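Local structure of transcarboxylase 5S subunit (1RQB) at residues Q37-R43 and G69-S74; W62-G68 and S97-L102; H226-T230 and L258-N263; E81-E85 and E448-T452. The protein transfers a carboxyl group from the biotin of the 1.3S subunit to pyruvate, forming oxaloacetate at a cobalt-containing active site of the transcarboxylase complex. All coordinates share one frame; numbering follows the deposited sequence.

Interaction 1 of 4, residues Q37-R43 and G69-S74; sequences QSLMATR and GATYDS
Thr42 and Thr71 mark the closest approach of the two backbones, CA to CA 6.1 Å, where the type I' turn from Met40 to Arg43, following helix 31-39, meets the first turn of helix 71-77. Gln37 carries the contact on the active-site side. Its CG stands anti to the backbone N (chi1 177°) and the chain runs on extended, so that the amide reaches the segment 69-74. There OE1 accepts the N-H of Ala70 at 2.9 Å, nearly straight at 165°, with the donor lying above the plane of the amide. The methyl of Ala70 rests beside the same group, its CB 3.6 Å from Gln37 CD. Arg33 donates to OE1 as well. With an alanine here instead of Gln37, the Ala70 N-H would probably be left without its acceptor and the guanidinium of Arg33 would lose a partner. Further along, Thr42 packs crosswise on Thr71, CG2 to CG2 3.7 Å, while the hydroxyl of Thr71 is held by Gly68 O. Ser74 then closes the contact with its own hydroxyl, OG donating to the backbone Thr42 O at 2.7 Å. Both Gln37 and Ala70 belong to the substrate-binding site, and the Gln37 side chain lies about 6 Å from the cobalt. A backbone hydrogen bond at each end, with methyl groups between, is consistent with a substrate site in which Ala70 N-H and Arg33 hold Gln37 in place.

Interaction 2 of 4, residues W62-G68 and S97-L102; sequences WSVECWG and SRLQML
Arg98 runs extended across Trp62, and its atoms can be followed in turn. CB lies 3.5 Å from Trp62 O, and CG, anti to its own carbonyl carbon (chi1 -64°), skirts the same oxygen. CD sits over the six-membered part of the indole in a CH-pi contact. Beyond NE, CZ comes 3.6 Å from Trp62 NE1, and the guanidinium lies flat on the ring with the planes 14° apart, an off-centre cation-pi stack. At the tip NH1 bends in to donate to Trp62 O at 2.8 Å, on a lone pair of that carbonyl. The backbones behind this clasp are neighbouring parallel strands, 63-68 and 99-103, of the TIM barrel, joined by a beta-alpha-beta crossover through helices 71-77 and 83-93. Val64 N to Arg98 O, Gln100 N to Val64 O and Cys66 N to Gln100 O form the ladder, which slips by one residue at a beta bulge between Glu65 and Trp67. Gln100 reaches across to Ser63, whose OG donates to OE1 at 2.6 Å; that oxygen also lies at the edge of the Trp62 ring, 3.6 Å from CZ3. Gln100 NE2 is joined through a water to Glu65 OE1, and Arg33 pairs with the other oxygen of this carboxylate. Among Trp67, Gly68 and Met101, the selenium of Met101 lies at the Trp67 ring edge, and its methyl CE is 3.6 Å from Gly68 CA, where a side chain would clash.

Interaction 3 of 4, residues H226-T230 and L258-N263; sequences HCHST and LGPGHN. With CO (cobalt (II) ion), chain B.
His228 and Pro260 are joined by a nearly straight hydrogen bond: ND1 donates to Pro260 O at 2.8 Å with an angle of 170°, the acceptor lying in the plane of the imidazole. Two more bonds come from Ser229, whose backbone N reaches Gly261 O and whose OG donates to Gly259 O at 2.9 Å. The hydroxyl gets there because chi1 of 51° sets it between the backbone N and the carbonyl carbon. These three acceptors follow one another along the type II' turn from Leu258 to Gly261, so consecutive carbonyls are gripped by the segment 226-230. With an alanine here instead of Ser229, Gly259 O would probably lose its hydroxyl donor and the turn would be held less firmly. Water adds two bridges, one from Ser229 O to Gly259 N, the other from Cys227 O to Asn263 N.

Ring contacts form a second layer. His262 turns an edge toward the face of His228, the planes 50° apart, and its NE2 comes 3.2 Å from His228 CE1. That same nitrogen is hydrogen-bonded to Asp34 OD1, so His262 touches one metal ligand and bonds another.

In the metal site, His226 NE2 binds the cobalt at 2.2 Å and His228 NE2 at 2.1 Å, with a water at 2.3 Å; Asp34 and carboxylated Lys195 also belong to it. Asp250 holds ND1 of His226, and Pro260 O does the same for His228, a second shell that fixes how each ring is turned. A His-X-His pair after strand 223-225, sharing its metal with an aspartate, is a hallmark of the DRE-TIM metal-dependent barrels, this subunit's family.

Interaction 4 of 4, residues E81-E85 and E448-T452; sequences EDPWE and EDVLT
Trp84 and Glu448 meet because both side chains leave the backbone with CG anti to the carbonyl carbon (chi1 -62° and -73°), and because Glu448 then bends at chi2 (84°). The bend lays its methylene groups over one face of the indole and carries the carboxylate off to Asn129. Glu448 CB stands 3.5 Å above the centre of the five-membered ring, almost on the normal, in a CH-pi contact. CG sits farther along the same face, 3.4 Å from Trp84 CD2. A charged residue is thus used here for its aliphatic stem. Leu451 adds an apolar touch at the six-membered end, CD1 to Trp84 CZ2 3.7 Å, the two side chains crossing at about a right angle. Thr452 OG1 lies near the ring plane on the indole N-H side, and Tyr72 OH is hydrogen-bonded to both that hydroxyl and Trp84 NE1.

Beside this greasy patch is an acidic one. Asp82 is the N-cap of helix 83-93, its OD1 accepting Trp84 N at 3.0 Å, which ties the cap to the very residue that makes the contact. Its OD2 comes within 4.1 Å of Asp449 OD1, a close pair of like charges that Arg467 probably offsets, since it forms salt bridges with both. A water bridges the two carboxylates, 2.7 Å from Asp82 OD2 and 2.9 Å from Asp449 OD1, and a second water links Asp449 OD1 with Thr452 OG1.

The contact joins the start of helix 83-93, in the carboxyltransferase barrel, to helix 447-455 of the conserved carboxylase domain. Trp84 also packs on helix 116-128 and edge-to-face on Trp67 of strand 63-68, while helix 430-437 backs Leu451.

Interactions 1, 2 and 3 belong to one TIM barrel and differ with depth and place. Interaction 2 is the buried wall, a strand ladder; interaction 3 is buried too, but in loops, where side chains bind metal and grip turn carbonyls; interaction 1, only partly buried, lines the substrate site. Interaction 4 is buried between domains, about 29 Å from interaction 3 centre to centre, and relies on an indole face. Shared elements tie them together. Strand 63-68 runs into helix 71-77, linking interactions 2 and 1, while Tyr72 and Trp67 reach interaction 4. Ser38 and Leu39 of helix 31-39 pack on interaction 3.

Interaction 1 of 4, residues Q37-R43 and G69-S74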
loop_
_atom_site.group_PDB
_atom_site.type_symbol
_atom_site.label_atom_id
_atom_site.label_comp_id
_atom_site.label_asym_id
_atom_site.label_seq_id
_atom_site.Cartn_x
_atom_site.Cartn_y
_atom_site.Cartn_z
ATOM N N GLN A 37 13.811 4.180 9.585
ATOM C CA GLN A 37 13.833 5.611 9.918
ATOM C C GLN A 37 12.431 6.182 9.696
ATOM O O GLN A 37 11.922 6.966 10.495
ATOM C CB GLN A 37 14.807 6.382 9.015
ATOM C CG GLN A 37 14.800 7.905 9.282
ATOM C CD GLN A 37 15.874 8.664 8.514
ATOM O OE1 GLN A 37 17.023 8.232 8.433
ATOM N NE2 GLN A 37 15.505 9.817 7.964
ATOM N N SER A 38 11.802 5.753 8.612
ATOM C CA SER A 38 10.487 6.267 8.206
ATOM C C SER A 38 9.338 5.582 8.946
ATOM O O SER A 38 8.307 6.206 9.193
ATOM C CB SER A 38 10.299 6.051 6.699
ATOM O OG SER A 38 11.334 6.692 5.970
ATOM N N LEU A 39 9.504 4.318 9.323
ATOM C CA LEU A 39 8.377 3.604 9.939
ATOM C C LEU A 39 8.483 3.471 11.460
ATOM O O LEU A 39 7.458 3.330 12.127
ATOM C CB LEU A 39 8.252 2.211 9.321
ATOM C CG LEU A 39 7.804 2.212 7.854
ATOM C CD1 LEU A 39 7.963 0.835 7.258
ATOM C CD2 LEU A 39 6.353 2.687 7.775
HETATM N N MSE A 40 9.686 3.502 12.029
HETATM C CA MSE A 40 9.769 3.293 13.482
HETATM C C MSE A 40 10.808 4.193 14.156
HETATM O O MSE A 40 11.560 3.765 15.030
HETATM C CB MSE A 40 9.994 1.807 13.784
HETATM C CG MSE A 40 11.111 1.141 13.040
HETATM SE SE MSE A 40 10.622 -0.720 12.611
HETATM C CE MSE A 40 9.602 -0.418 11.021
ATOM N N ALA A 41 10.815 5.445 13.720
ATOM C CA ALA A 41 11.648 6.519 14.280
ATOM C C ALA A 41 13.135 6.159 14.350
ATOM O O ALA A 41 13.817 6.551 15.296
ATOM C CB ALA A 41 11.115 6.886 15.682
ATOM N N THR A 42 13.637 5.408 13.370
ATOM C CA THR A 42 15.065 5.068 13.289
ATOM C C THR A 42 15.548 4.309 14.527
ATOM O O THR A 42 16.745 4.300 14.812
ATOM C CB THR A 42 15.944 6.356 13.185
ATOM O OG1 THR A 42 15.209 7.414 12.550
ATOM C CG2 THR A 42 17.194 6.077 12.379
ATOM N N ARG A 43 14.657 3.616 15.229
ATOM C CA ARG A 43 15.051 2.934 16.470
ATOM C C ARG A 43 15.556 1.504 16.259
ATOM O O ARG A 43 15.913 0.838 17.229
ATOM C CB ARG A 43 13.873 2.890 17.441
ATOM C CG ARG A 43 13.411 4.240 17.980
ATOM C CD ARG A 43 14.546 4.948 18.701
ATOM N NE ARG A 43 14.058 5.939 19.662
ATOM C CZ ARG A 43 13.534 7.120 19.367
ATOM N NH1 ARG A 43 13.409 7.515 18.108
ATOM N NH2 ARG A 43 13.134 7.912 20.355
ATOM N N GLY A 69 21.691 9.528 6.921
ATOM C CA GLY A 69 20.343 9.921 7.279
ATOM C C GLY A 69 20.346 10.177 8.778
ATOM O O GLY A 69 21.339 10.653 9.326
ATOM N N ALA A 70 19.259 9.814 9.449
ATOM C CA ALA A 70 19.124 10.044 10.895
ATOM C C ALA A 70 19.701 8.883 11.708
ATOM O O ALA A 70 19.641 8.910 12.937
ATOM C CB ALA A 70 17.640 10.225 11.245
ATOM N N THR A 71 20.289 7.877 11.068
ATOM C CA THR A 71 20.776 6.724 11.841
ATOM C C THR A 71 21.993 7.066 12.704
ATOM O O THR A 71 22.195 6.451 13.751
ATOM C CB THR A 71 21.131 5.515 10.955
ATOM O OG1 THR A 71 22.224 5.846 10.099
ATOM C CG2 THR A 71 19.925 5.085 10.130
ATOM N N TYR A 72 22.820 8.022 12.286
ATOM C CA TYR A 72 23.997 8.369 13.097
ATOM C C TYR A 72 23.504 8.916 14.438
ATOM O O TYR A 72 23.894 8.453 15.509
ATOM C CB TYR A 72 24.835 9.417 12.358
ATOM C CG TYR A 72 26.276 9.546 12.815
ATOM C CD1 TYR A 72 27.322 9.102 12.001
ATOM C CD2 TYR A 72 26.597 10.169 14.025
ATOM C CE1 TYR A 72 28.655 9.287 12.371
ATOM C CE2 TYR A 72 27.936 10.363 14.409
ATOM C CZ TYR A 72 28.953 9.921 13.571
ATOM O OH TYR A 72 30.267 10.126 13.911
ATOM N N ASP A 73 22.613 9.891 14.366
ATOM C CA ASP A 73 22.025 10.501 15.567
ATOM C C ASP A 73 21.349 9.435 16.433
ATOM O O ASP A 73 21.543 9.399 17.647
ATOM C CB ASP A 73 20.982 11.549 15.172
ATOM C CG ASP A 73 20.204 12.073 16.376
ATOM O OD1 ASP A 73 20.730 12.950 17.088
ATOM O OD2 ASP A 73 19.077 11.590 16.627
ATOM N N SER A 74 20.546 8.563 15.828
ATOM C CA SER A 74 19.820 7.551 16.611
ATOM C C SER A 74 20.778 6.617 17.353
ATOM O O SER A 74 20.538 6.239 18.498
ATOM C CB SER A 74 18.918 6.715 15.714
ATOM O OG SER A 74 18.189 5.786 16.504
#

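Interaction 2 of 4, residues W62-G68 and S97-L102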
loop_
_atom_site.group_PDB
_atom_site.type_symbol
_atom_site.label_atom_id
_atom_site.label_comp_id
_atom_site.label_asym_id
_atom_site.label_seq_id
_atom_site.Cartn_x
_atom_site.Cartn_y
_atom_site.Cartn_z
ATOM N N TRP A 62 21.240 -3.767 -6.357
ATOM C CA TRP A 62 22.267 -2.901 -6.957
ATOM C C TRP A 62 23.087 -2.289 -5.817
ATOM O O TRP A 62 24.312 -2.190 -5.884
ATOM C CB TRP A 62 21.619 -1.786 -7.785
ATOM C CG TRP A 62 22.656 -0.909 -8.440
ATOM C CD1 TRP A 62 23.435 -1.224 -9.521
ATOM C CD2 TRP A 62 23.114 0.361 -7.969
ATOM N NE1 TRP A 62 24.365 -0.227 -9.741
ATOM C CE2 TRP A 62 24.189 0.757 -8.805
ATOM C CE3 TRP A 62 22.729 1.201 -6.917
ATOM C CZ2 TRP A 62 24.885 1.964 -8.619
ATOM C CZ3 TRP A 62 23.420 2.406 -6.730
ATOM C CH2 TRP A 62 24.486 2.771 -7.579
ATOM N N SER A 63 22.391 -1.872 -4.762
ATOM C CA SER A 63 23.042 -1.322 -3.564
ATOM C C SER A 63 22.134 -1.567 -2.359
ATOM O O SER A 63 20.952 -1.875 -2.506
ATOM C CB SER A 63 23.321 0.190 -3.698
ATOM O OG SER A 63 22.128 0.959 -3.637
ATOM N N VAL A 64 22.723 -1.446 -1.180
ATOM C CA VAL A 64 22.025 -1.628 0.101
ATOM C C VAL A 64 22.204 -0.350 0.924
ATOM O O VAL A 64 23.309 -0.035 1.363
ATOM C CB VAL A 64 22.632 -2.822 0.868
ATOM C CG1 VAL A 64 21.934 -2.993 2.217
ATOM C CG2 VAL A 64 22.488 -4.109 0.013
ATOM N N GLU A 65 21.129 0.409 1.121
ATOM C CA GLU A 65 21.279 1.644 1.904
ATOM C C GLU A 65 21.362 1.222 3.373
ATOM O O GLU A 65 20.464 0.551 3.875
ATOM C CB GLU A 65 20.087 2.582 1.658
ATOM C CG GLU A 65 20.335 3.993 2.198
ATOM C CD GLU A 65 19.073 4.831 2.267
ATOM O OE1 GLU A 65 19.039 5.910 1.639
ATOM O OE2 GLU A 65 18.124 4.408 2.959
ATOM N N CYS A 66 22.433 1.596 4.067
ATOM C CA CYS A 66 22.554 1.119 5.452
ATOM C C CYS A 66 23.218 2.147 6.370
ATOM O O CYS A 66 23.565 1.819 7.503
ATOM C CB CYS A 66 23.387 -0.161 5.469
ATOM S SG CYS A 66 25.034 0.092 4.764
ATOM N N TRP A 67 23.380 3.386 5.923
ATOM C CA TRP A 67 24.052 4.352 6.802
ATOM C C TRP A 67 23.645 5.777 6.426
ATOM O O TRP A 67 23.050 6.018 5.376
ATOM C CB TRP A 67 25.578 4.176 6.681
ATOM C CG TRP A 67 26.341 4.433 7.971
ATOM C CD1 TRP A 67 26.170 3.787 9.163
ATOM C CD2 TRP A 67 27.409 5.375 8.173
ATOM N NE1 TRP A 67 27.067 4.264 10.096
ATOM C CE2 TRP A 67 27.839 5.237 9.516
ATOM C CE3 TRP A 67 28.041 6.324 7.350
ATOM C CZ2 TRP A 67 28.879 6.009 10.055
ATOM C CZ3 TRP A 67 29.075 7.098 7.887
ATOM C CH2 TRP A 67 29.485 6.930 9.231
ATOM N N GLY A 68 23.961 6.717 7.307
ATOM C CA GLY A 68 23.623 8.096 7.032
ATOM C C GLY A 68 22.197 8.407 7.418
ATOM O O GLY A 68 21.554 7.644 8.137
ATOM N N SER A 97 28.372 -6.547 -1.477
ATOM C CA SER A 97 27.352 -5.551 -1.834
ATOM C C SER A 97 27.912 -4.128 -1.886
ATOM O O SER A 97 28.904 -3.802 -1.236
ATOM C CB SER A 97 26.228 -5.564 -0.791
ATOM O OG SER A 97 25.739 -6.866 -0.570
ATOM N N ARG A 98 27.241 -3.290 -2.677
ATOM C CA ARG A 98 27.585 -1.863 -2.717
ATOM C C ARG A 98 26.841 -1.215 -1.548
ATOM O O ARG A 98 25.612 -1.176 -1.548
ATOM C CB ARG A 98 27.085 -1.154 -3.989
ATOM C CG ARG A 98 27.655 -1.610 -5.303
ATOM C CD ARG A 98 27.213 -0.634 -6.406
ATOM N NE ARG A 98 27.692 -1.051 -7.718
ATOM C CZ ARG A 98 27.172 -2.053 -8.422
ATOM N NH1 ARG A 98 26.139 -2.756 -7.950
ATOM N NH2 ARG A 98 27.701 -2.365 -9.598
ATOM N N LEU A 99 27.567 -0.734 -0.547
ATOM C CA LEU A 99 26.896 -0.082 0.586
ATOM C C LEU A 99 26.597 1.364 0.189
ATOM O O LEU A 99 27.399 2.008 -0.487
ATOM C CB LEU A 99 27.776 -0.118 1.835
ATOM C CG LEU A 99 28.220 -1.519 2.278
ATOM C CD1 LEU A 99 28.856 -1.432 3.670
ATOM C CD2 LEU A 99 27.035 -2.461 2.302
ATOM N N GLN A 100 25.439 1.865 0.609
ATOM C CA GLN A 100 25.042 3.229 0.235
ATOM C C GLN A 100 24.602 4.008 1.474
ATOM O O GLN A 100 24.046 3.439 2.411
ATOM C CB GLN A 100 23.893 3.135 -0.771
ATOM C CG GLN A 100 23.393 4.454 -1.310
ATOM C CD GLN A 100 22.465 4.258 -2.506
ATOM O OE1 GLN A 100 22.752 3.463 -3.399
ATOM N NE2 GLN A 100 21.358 4.995 -2.531
HETATM N N MSE A 101 24.875 5.313 1.472
HETATM C CA MSE A 101 24.458 6.179 2.585
HETATM C C MSE A 101 23.835 7.452 2.009
HETATM O O MSE A 101 24.017 7.768 0.834
HETATM C CB MSE A 101 25.644 6.600 3.462
HETATM C CG MSE A 101 26.620 7.582 2.794
HETATM SE SE MSE A 101 27.922 8.378 4.050
HETATM C CE MSE A 101 26.662 9.103 5.337
ATOM N N LEU A 102 23.094 8.153 2.859
ATOM C CA LEU A 102 22.481 9.443 2.518
ATOM C C LEU A 102 23.272 10.494 3.299
ATOM O O LEU A 102 23.414 10.381 4.516
ATOM C CB LEU A 102 21.008 9.479 2.957
ATOM C CG LEU A 102 20.298 10.805 2.644
ATOM C CD1 LEU A 102 20.142 10.947 1.131
ATOM C CD2 LEU A 102 18.925 10.868 3.328
HETATM O O HOH W 1 25.241 -4.559 -4.224
HETATM O O HOH W 2 20.941 6.722 -0.061
#

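Interaction 3 of 4, residues H226-T230 and L258-N263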
loop_
_atom_site.group_PDB
_atom_site.type_symbol
_atom_site.label_atom_id
_atom_site.label_comp_id
_atom_site.label_asym_id
_atom_site.label_seq_id
_atom_site.Cartn_x
_atom_site.Cartn_y
_atom_site.Cartn_z
ATOM N N HIS A 226 13.996 7.378 -5.905
ATOM C CA HIS A 226 13.704 7.121 -4.487
ATOM C C HIS A 226 12.345 7.739 -4.154
ATOM O O HIS A 226 12.227 8.955 -4.002
ATOM C CB HIS A 226 14.786 7.765 -3.601
ATOM C CG HIS A 226 14.578 7.556 -2.129
ATOM N ND1 HIS A 226 14.977 6.412 -1.471
ATOM C CD2 HIS A 226 13.993 8.343 -1.192
ATOM C CE1 HIS A 226 14.645 6.501 -0.194
ATOM N NE2 HIS A 226 14.048 7.665 0.002
ATOM N N CYS A 227 11.318 6.905 -4.044
ATOM C CA CYS A 227 9.976 7.415 -3.727
ATOM C C CYS A 227 9.435 6.735 -2.469
ATOM O O CYS A 227 9.560 5.521 -2.314
ATOM C CB CYS A 227 8.966 7.072 -4.836
ATOM S SG CYS A 227 9.011 8.041 -6.330
ATOM N N HIS A 228 8.826 7.533 -1.598
ATOM C CA HIS A 228 8.131 6.997 -0.420
ATOM C C HIS A 228 6.718 6.640 -0.892
ATOM O O HIS A 228 6.336 7.007 -2.002
ATOM C CB HIS A 228 8.114 8.036 0.706
ATOM C CG HIS A 228 9.429 8.145 1.421
ATOM N ND1 HIS A 228 9.579 7.835 2.754
ATOM C CD2 HIS A 228 10.669 8.451 0.965
ATOM C CE1 HIS A 228 10.853 7.942 3.089
ATOM N NE2 HIS A 228 11.535 8.314 2.023
ATOM N N SER A 229 5.932 5.946 -0.069
ATOM C CA SER A 229 4.601 5.498 -0.508
ATOM C C SER A 229 3.484 6.194 0.271
ATOM O O SER A 229 2.335 5.756 0.241
ATOM C CB SER A 229 4.490 3.989 -0.290
ATOM O OG SER A 229 4.880 3.664 1.049
ATOM N N THR A 230 3.822 7.288 0.935
ATOM C CA THR A 230 2.913 8.046 1.808
ATOM C C THR A 230 1.564 8.403 1.176
ATOM O O THR A 230 0.537 8.353 1.853
ATOM C CB THR A 230 3.609 9.325 2.282
ATOM O OG1 THR A 230 4.971 9.006 2.607
ATOM C CG2 THR A 230 2.906 9.887 3.528
ATOM N N LEU A 258 5.322 0.338 2.910
ATOM C CA LEU A 258 4.069 1.101 2.795
ATOM C C LEU A 258 3.949 2.199 3.854
ATOM O O LEU A 258 4.817 2.368 4.708
ATOM C CB LEU A 258 2.851 0.168 2.826
ATOM C CG LEU A 258 2.868 -0.848 1.672
ATOM C CD1 LEU A 258 1.567 -1.638 1.664
ATOM C CD2 LEU A 258 3.058 -0.136 0.348
ATOM N N GLY A 259 2.862 2.960 3.775
ATOM C CA GLY A 259 2.688 4.066 4.701
ATOM C C GLY A 259 3.743 5.123 4.404
ATOM O O GLY A 259 4.057 5.365 3.240
ATOM N N PRO A 260 4.326 5.758 5.436
ATOM C CA PRO A 260 5.357 6.799 5.288
ATOM C C PRO A 260 6.675 6.182 4.815
ATOM O O PRO A 260 7.672 6.879 4.626
ATOM C CB PRO A 260 5.505 7.372 6.695
ATOM C CG PRO A 260 4.323 6.871 7.449
ATOM C CD PRO A 260 3.995 5.544 6.853
ATOM N N GLY A 261 6.655 4.861 4.664
ATOM C CA GLY A 261 7.806 4.129 4.192
ATOM C C GLY A 261 7.871 4.090 2.673
ATOM O O GLY A 261 7.627 5.102 2.018
ATOM N N HIS A 262 8.120 2.906 2.114
ATOM C CA HIS A 262 8.334 2.777 0.666
ATOM C C HIS A 262 7.531 1.623 0.062
ATOM O O HIS A 262 6.906 0.835 0.770
ATOM C CB HIS A 262 9.829 2.536 0.430
ATOM C CG HIS A 262 10.705 3.434 1.252
ATOM N ND1 HIS A 262 11.014 3.168 2.570
ATOM C CD2 HIS A 262 11.284 4.625 0.962
ATOM C CE1 HIS A 262 11.749 4.155 3.057
ATOM N NE2 HIS A 262 11.928 5.051 2.102
ATOM N N ASN A 263 7.552 1.566 -1.269
ATOM C CA ASN A 263 6.876 0.493 -2.011
ATOM C C ASN A 263 7.669 -0.791 -1.757
ATOM O O ASN A 263 8.890 -0.747 -1.598
ATOM C CB ASN A 263 6.797 0.873 -3.493
ATOM C CG ASN A 263 6.000 2.155 -3.702
ATOM O OD1 ASN A 263 4.807 2.210 -3.409
ATOM N ND2 ASN A 263 6.674 3.207 -4.166
HETATM CO CO CO B . 13.655 8.560 1.950
HETATM O O HOH W 3 9.554 2.945 -3.154
HETATM O O HOH W 4 1.116 3.489 1.355
HETATM O O HOH W 5 13.558 9.420 4.042
#

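Interaction 4 of 4, residues E81-E85 and E448-T452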
loop_
_atom_site.group_PDB
_atom_site.type_symbol
_atom_site.label_atom_id
_atom_site.label_comp_id
_atom_site.label_asym_id
_atom_site.label_seq_id
_atom_site.Cartn_x
_atom_site.Cartn_y
_atom_site.Cartn_z
ATOM N N GLU A 81 25.066 3.221 20.653
ATOM C CA GLU A 81 25.820 2.446 19.658
ATOM C C GLU A 81 26.738 3.377 18.863
ATOM O O GLU A 81 26.363 4.499 18.530
ATOM C CB GLU A 81 24.827 1.770 18.705
ATOM C CG GLU A 81 25.476 0.916 17.636
ATOM C CD GLU A 81 24.452 0.246 16.741
ATOM O OE1 GLU A 81 23.248 0.266 17.091
ATOM O OE2 GLU A 81 24.850 -0.309 15.695
ATOM N N ASP A 82 27.949 2.918 18.575
ATOM C CA ASP A 82 28.875 3.736 17.778
ATOM C C ASP A 82 28.513 3.517 16.306
ATOM O O ASP A 82 28.613 2.401 15.799
ATOM C CB ASP A 82 30.326 3.297 18.023
ATOM C CG ASP A 82 31.337 4.280 17.447
ATOM O OD1 ASP A 82 31.034 4.898 16.403
ATOM O OD2 ASP A 82 32.433 4.429 18.034
ATOM N N PRO A 83 28.094 4.578 15.600
ATOM C CA PRO A 83 27.714 4.458 14.181
ATOM C C PRO A 83 28.832 3.879 13.311
ATOM O O PRO A 83 28.573 3.187 12.327
ATOM C CB PRO A 83 27.389 5.897 13.772
ATOM C CG PRO A 83 27.146 6.621 15.064
ATOM C CD PRO A 83 28.110 5.985 16.030
ATOM N N TRP A 84 30.078 4.174 13.662
ATOM C CA TRP A 84 31.210 3.670 12.872
ATOM C C TRP A 84 31.350 2.155 13.051
ATOM O O TRP A 84 31.774 1.449 12.138
ATOM C CB TRP A 84 32.499 4.416 13.266
ATOM C CG TRP A 84 32.420 5.908 12.977
ATOM C CD1 TRP A 84 32.077 6.895 13.860
ATOM C CD2 TRP A 84 32.645 6.561 11.719
ATOM N NE1 TRP A 84 32.077 8.112 13.234
ATOM C CE2 TRP A 84 32.419 7.941 11.919
ATOM C CE3 TRP A 84 33.015 6.115 10.439
ATOM C CZ2 TRP A 84 32.551 8.885 10.887
ATOM C CZ3 TRP A 84 33.149 7.050 9.416
ATOM C CH2 TRP A 84 32.917 8.420 9.644
ATOM N N GLU A 85 30.991 1.639 14.222
ATOM C CA GLU A 85 31.076 0.187 14.433
ATOM C C GLU A 85 29.976 -0.495 13.617
ATOM O O GLU A 85 30.157 -1.598 13.103
ATOM C CB GLU A 85 30.906 -0.145 15.917
ATOM C CG GLU A 85 30.965 -1.630 16.239
ATOM C CD GLU A 85 32.346 -2.235 16.041
ATOM O OE1 GLU A 85 32.508 -3.443 16.333
ATOM O OE2 GLU A 85 33.269 -1.511 15.597
ATOM N N GLU A 448 37.201 9.421 13.872
ATOM C CA GLU A 448 35.776 9.060 13.896
ATOM C C GLU A 448 35.097 9.682 15.118
ATOM O O GLU A 448 33.987 10.203 15.019
ATOM C CB GLU A 448 35.579 7.538 13.929
ATOM C CG GLU A 448 35.887 6.796 12.632
ATOM C CD GLU A 448 37.359 6.451 12.435
ATOM O OE1 GLU A 448 37.642 5.599 11.562
ATOM O OE2 GLU A 448 38.225 7.024 13.132
ATOM N N ASP A 449 35.763 9.629 16.272
ATOM C CA ASP A 449 35.213 10.186 17.515
ATOM C C ASP A 449 35.201 11.715 17.451
ATOM O O ASP A 449 34.296 12.352 17.988
ATOM C CB ASP A 449 36.027 9.704 18.725
ATOM C CG ASP A 449 35.342 8.565 19.485
ATOM O OD1 ASP A 449 34.552 7.801 18.878
ATOM O OD2 ASP A 449 35.618 8.424 20.699
ATOM N N VAL A 450 36.205 12.319 16.815
ATOM C CA VAL A 450 36.203 13.784 16.683
ATOM C C VAL A 450 35.013 14.184 15.807
ATOM O O VAL A 450 34.339 15.180 16.062
ATOM C CB VAL A 450 37.527 14.304 16.046
ATOM C CG1 VAL A 450 37.463 15.818 15.845
ATOM C CG2 VAL A 450 38.717 13.947 16.952
ATOM N N LEU A 451 34.741 13.386 14.778
ATOM C CA LEU A 451 33.598 13.663 13.896
ATOM C C LEU A 451 32.303 13.554 14.703
ATOM O O LEU A 451 31.400 14.379 14.568
ATOM C CB LEU A 451 33.581 12.677 12.719
ATOM C CG LEU A 451 34.687 12.945 11.703
ATOM C CD1 LEU A 451 34.878 11.759 10.783
ATOM C CD2 LEU A 451 34.339 14.204 10.905
ATOM N N THR A 452 32.211 12.545 15.564
ATOM C CA THR A 452 30.988 12.400 16.365
ATOM C C THR A 452 30.785 13.660 17.207
ATOM O O THR A 452 29.669 14.164 17.335
ATOM C CB THR A 452 31.052 11.159 17.282
ATOM O OG1 THR A 452 31.058 9.982 16.471
ATOM C CG2 THR A 452 29.836 11.104 18.214
HETATM O O HOH W 6 32.048 7.863 17.566
HETATM O O HOH W 7 34.600 5.605 16.986
#